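Local coordinates for competence/damage-inducible protein CinA (PDB 2A9S), which is of unknown function but belongs to the competence/damage-inducible CinA family, some relatives of which deamidate nicotinamide mononucleotide, at residues N62-K65 / R66-G70; M161-A164 / L165-G169. All blocks are in the same frame, centred on the assembly; numbering follows the deposited sequence.

Interaction 1. Residues N62-K65 / R66-G70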
loop_
_atom_site.group_PDB
_atom_site.type_symbol
_atom_site.label_atom_id
_atom_site.label_comp_id
_atom_site.label_asym_id
_atom_site.label_seq_id
_atom_site.Cartn_x
_atom_site.Cartn_y
_atom_site.Cartn_z
ATOM N N ASN A 62 7.530 11.466 -6.715
ATOM C CA ASN A 62 8.876 11.838 -6.260
ATOM C C ASN A 62 8.958 12.576 -4.907
ATOM O O ASN A 62 9.895 12.344 -4.128
ATOM C CB ASN A 62 9.630 12.582 -7.371
ATOM C CG ASN A 62 10.182 11.635 -8.433
ATOM O OD1 ASN A 62 9.810 10.450 -8.507
ATOM N ND2 ASN A 62 11.078 12.147 -9.259
ATOM N N ASP A 63 7.985 13.455 -4.640
ATOM C CA ASP A 63 7.816 14.076 -3.318
ATOM C C ASP A 63 7.713 12.987 -2.233
ATOM O O ASP A 63 8.405 13.029 -1.214
ATOM C CB ASP A 63 6.524 14.907 -3.266
ATOM C CG ASP A 63 6.555 16.163 -4.151
ATOM O OD1 ASP A 63 7.587 16.874 -4.202
ATOM O OD2 ASP A 63 5.491 16.474 -4.755
ATOM N N ALA A 64 6.837 12.005 -2.454
ATOM C CA ALA A 64 6.673 10.933 -1.480
ATOM C C ALA A 64 7.989 10.157 -1.222
ATOM O O ALA A 64 8.307 9.846 -0.067
ATOM C CB ALA A 64 5.540 9.995 -1.909
ATOM N N LYS A 65 8.753 9.854 -2.285
ATOM C CA LYS A 65 10.030 9.116 -2.151
ATOM C C LYS A 65 10.984 9.891 -1.238
ATOM O O LYS A 65 11.559 9.337 -0.295
ATOM C CB LYS A 65 10.680 8.825 -3.510
ATOM C CG LYS A 65 9.862 7.873 -4.413
ATOM C CD LYS A 65 10.500 7.756 -5.782
ATOM C CE LYS A 65 9.741 6.782 -6.647
ATOM N NZ LYS A 65 8.399 7.219 -7.085
ATOM N N ARG A 66 11.074 11.193 -1.493
ATOM C CA ARG A 66 11.849 12.130 -0.651
ATOM C C ARG A 66 11.374 12.193 0.822
ATOM O O ARG A 66 12.171 11.895 1.713
ATOM C CB ARG A 66 11.882 13.534 -1.285
ATOM C CG ARG A 66 12.733 13.659 -2.556
ATOM C CD ARG A 66 12.788 15.124 -3.088
ATOM N NE ARG A 66 11.508 15.575 -3.660
ATOM C CZ ARG A 66 11.261 15.749 -4.966
ATOM N NH1 ARG A 66 12.207 15.525 -5.874
ATOM N NH2 ARG A 66 10.056 16.153 -5.373
ATOM N N ASP A 67 10.095 12.532 1.064
ATOM C CA ASP A 67 9.513 12.712 2.421
ATOM C C ASP A 67 9.426 11.455 3.249
ATOM O O ASP A 67 9.820 11.427 4.427
ATOM C CB ASP A 67 8.065 13.250 2.362
ATOM C CG ASP A 67 7.932 14.529 1.593
ATOM O OD1 ASP A 67 8.962 15.212 1.374
ATOM O OD2 ASP A 67 6.779 14.834 1.199
ATOM N N MET A 68 8.843 10.413 2.653
ATOM C CA MET A 68 8.602 9.192 3.371
ATOM C C MET A 68 9.860 8.356 3.528
ATOM O O MET A 68 10.028 7.712 4.547
ATOM C CB MET A 68 7.483 8.343 2.696
ATOM C CG MET A 68 6.080 8.998 2.557
ATOM S SD MET A 68 4.885 7.802 1.907
ATOM C CE MET A 68 4.215 7.128 3.403
ATOM N N LEU A 69 10.733 8.332 2.516
ATOM C CA LEU A 69 11.836 7.367 2.523
ATOM C C LEU A 69 13.250 7.964 2.598
ATOM O O LEU A 69 14.217 7.218 2.787
ATOM C CB LEU A 69 11.731 6.428 1.322
ATOM C CG LEU A 69 10.451 5.581 1.302
ATOM C CD1 LEU A 69 10.417 4.811 -0.027
ATOM C CD2 LEU A 69 10.345 4.636 2.510
ATOM N N GLY A 70 13.343 9.282 2.438
ATOM C CA GLY A 70 14.639 9.974 2.426
ATOM C C GLY A 70 15.475 9.744 1.177
ATOM O O GLY A 70 16.714 9.847 1.230
#
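Arg-66 NH2 donates to Asp-63 OD1 over 2.8 Å, a salt bridge between residues three apart on one helix. The donor end is well set, because the carboxylate oxygen lies almost exactly in the guanidinium plane. The acceptor end is less regular: NH2 reaches OD1 from above the carboxylate, and the two flat groups stand 61° apart. Arginine suits this position because its long chain, which also packs on Leu-76 and Thr-73 of helix 73-79, can run back along the helix surface. A bend at chi3 (-71°) turns the guanidinium toward the first turn, where one face comes to lie over the peptide oxygen of Asn-62, with NE 3.6 Å from Asn-62 O. That same oxygen accepts the backbone bond from Arg-66 N (3.1 Å), so main chain and side chain of one residue meet a single carbonyl.

The short helix 62-69 follows strand 53-59, the outermost on one side of the chain's mixed beta-sheet in this alpha/beta fold, and lays Ala-64, Met-68 and Leu-69 against it, Met-68 also meeting Phe-57 of the second subunit. Ala-64 CB and Met-68 SD, 4.4 Å apart, are its local apolar pair; the small alanine and flexible methionine suit this buried side, set between helix and strand. The carboxylate of Asp-67 sits beside Asp-63 O without bonding to it. Its OD2 forms salt bridges with Arg-99 and Arg-55 of the second subunit, a charge pairing across the dimer contact, while buried Lys-65 sends NZ to Ser-33 OG and Thr-59 O. At the helix end, Leu-69 N still reaches Lys-65 O (3.1 Å), but at a bent 138°, and Gly-70 N bonds to Arg-66 O; the positive phi of Gly-70, easy for glycine, turns the chain out of the helix.

Interaction 2. Residues M161-A164 / L165-G169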
loop_
_atom_site.group_PDB
_atom_site.type_symbol
_atom_site.label_atom_id
_atom_site.label_comp_id
_atom_site.label_asym_id
_atom_site.label_seq_id
_atom_site.Cartn_x
_atom_site.Cartn_y
_atom_site.Cartn_z
ATOM N N MET A 161 12.318 -12.305 -3.963
ATOM C CA MET A 161 13.471 -11.656 -3.355
ATOM C C MET A 161 13.448 -11.613 -1.831
ATOM O O MET A 161 14.503 -11.798 -1.199
ATOM C CB MET A 161 13.665 -10.250 -3.923
ATOM C CG MET A 161 14.061 -10.253 -5.396
ATOM S SD MET A 161 14.021 -8.598 -6.115
ATOM C CE MET A 161 15.317 -7.750 -5.195
ATOM N N LEU A 162 12.286 -11.346 -1.229
ATOM C CA LEU A 162 12.159 -11.425 0.235
ATOM C C LEU A 162 12.563 -12.818 0.735
ATOM O O LEU A 162 13.322 -12.952 1.720
ATOM C CB LEU A 162 10.737 -11.095 0.688
ATOM C CG LEU A 162 10.422 -9.606 0.730
ATOM C CD1 LEU A 162 8.900 -9.414 1.059
ATOM C CD2 LEU A 162 11.302 -8.919 1.760
ATOM N N ILE A 163 12.060 -13.848 0.067
ATOM C CA ILE A 163 12.436 -15.224 0.413
ATOM C C ILE A 163 13.944 -15.419 0.304
ATOM O O ILE A 163 14.564 -15.945 1.235
ATOM C CB ILE A 163 11.681 -16.264 -0.432
ATOM C CG1 ILE A 163 10.196 -16.198 -0.094
ATOM C CG2 ILE A 163 12.258 -17.709 -0.195
ATOM C CD1 ILE A 163 9.242 -16.762 -1.168
ATOM N N ALA A 164 14.537 -14.957 -0.801
ATOM C CA ALA A 164 15.978 -15.104 -1.027
ATOM C C ALA A 164 16.814 -14.362 0.010
ATOM O O ALA A 164 17.836 -14.893 0.496
ATOM C CB ALA A 164 16.348 -14.648 -2.432
ATOM N N LEU A 165 16.388 -13.143 0.350
ATOM C CA LEU A 165 17.080 -12.320 1.347
ATOM C C LEU A 165 17.054 -13.008 2.703
ATOM O O LEU A 165 18.071 -13.003 3.398
ATOM C CB LEU A 165 16.485 -10.913 1.447
ATOM C CG LEU A 165 17.172 -9.907 2.385
ATOM C CD1 LEU A 165 18.495 -9.422 1.806
ATOM C CD2 LEU A 165 16.233 -8.715 2.627
ATOM N N ASN A 166 15.923 -13.629 3.061
ATOM C CA ASN A 166 15.868 -14.416 4.298
ATOM C C ASN A 166 16.784 -15.656 4.314
ATOM O O ASN A 166 17.437 -15.944 5.324
ATOM C CB ASN A 166 14.457 -14.861 4.618
ATOM C CG ASN A 166 14.374 -15.600 5.962
ATOM O OD1 ASN A 166 14.989 -15.182 6.952
ATOM N ND2 ASN A 166 13.636 -16.697 5.992
ATOM N N GLN A 167 16.792 -16.395 3.202
ATOM C CA GLN A 167 17.668 -17.572 3.039
ATOM C C GLN A 167 19.109 -17.196 3.322
ATOM O O GLN A 167 19.827 -17.923 4.021
ATOM C CB GLN A 167 17.563 -18.123 1.616
ATOM C CG GLN A 167 16.250 -18.805 1.301
ATOM C CD GLN A 167 16.190 -19.324 -0.143
ATOM O OE1 GLN A 167 16.940 -18.869 -1.032
ATOM N NE2 GLN A 167 15.286 -20.280 -0.384
ATOM N N ALA A 168 19.514 -16.043 2.801
ATOM C CA ALA A 168 20.848 -15.486 2.990
ATOM C C ALA A 168 21.154 -14.967 4.417
ATOM O O ALA A 168 22.181 -14.329 4.632
ATOM C CB ALA A 168 21.089 -14.376 1.959
ATOM N N GLY A 169 20.281 -15.224 5.387
ATOM C CA GLY A 169 20.495 -14.709 6.754
ATOM C C GLY A 169 20.360 -15.755 7.847
ATOM O O GLY A 169 19.688 -16.776 7.654
HETATM O O HOH W 1 13.230 -17.418 3.319
#
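Asn-166 rests its CB 3.6 Å from Ile-163 O, one turn back along helix 147-167, and a little farther from Leu-162 O. From there CG swings opposite the backbone N (chi1 -176°), which carries the amide outward from the preceding turn. ND2, at the tip, donates a hydrogen bond to a water 2.8 Å away. The water in turn donates to Ile-163 O over 2.9 Å, closing a bridge from side chain back to main chain. An amide suits the site because its NH2 group serves the water while the side chain also packs on Phe-21, Leu-24, Leu-26 and Phe-102.

Ile-163 O is therefore gripped twice: by the water and by Gln-167 N (3.0 Å), which arrives in the carbonyl plane. Gln-167 CG lies 3.3 Å from the same oxygen, its CH2 lining the carbonyl. Two residues earlier, the backbone bond from Leu-165 N to Met-161 O is short at 2.8 Å. Leucine and methionine fill the buried side, with Met-161 on Leu-126 and Thr-128, Leu-162 on Phe-102 and Val-104, and Leu-165 on Phe-102 and Thr-128.

After Ala-168 N has bonded to Ala-164 O (3.1 Å), Gly-169 N turns to Asn-166 O, three residues back. This tightening of the last turn is a common way for an alpha-helix to finish, here the C-terminal helix packed on strands 102-108 and 123-130 of the beta-sheet of an alpha/beta fold.

How the interactions relate
Interaction 1 takes in all of the short helix 62-69, interaction 2 only the last turns of the long helix 147-167. Each is part buried and part exposed, but they lie on opposite sides of the chain's centre, with centres 26 Å apart and no direct contact. Residues 62-70 pack beside outermost strand 53-59 and reach the second subunit, and charge dominates their polar chemistry: salt bridges within the helix and across the dimer. Residues 161-169 cover strands 102-108 and 123-130 of the same sheet and touch no other chain of the assembly; there apolar packing prevails, with a neutral amide and one water supplying the side-chain polar contact.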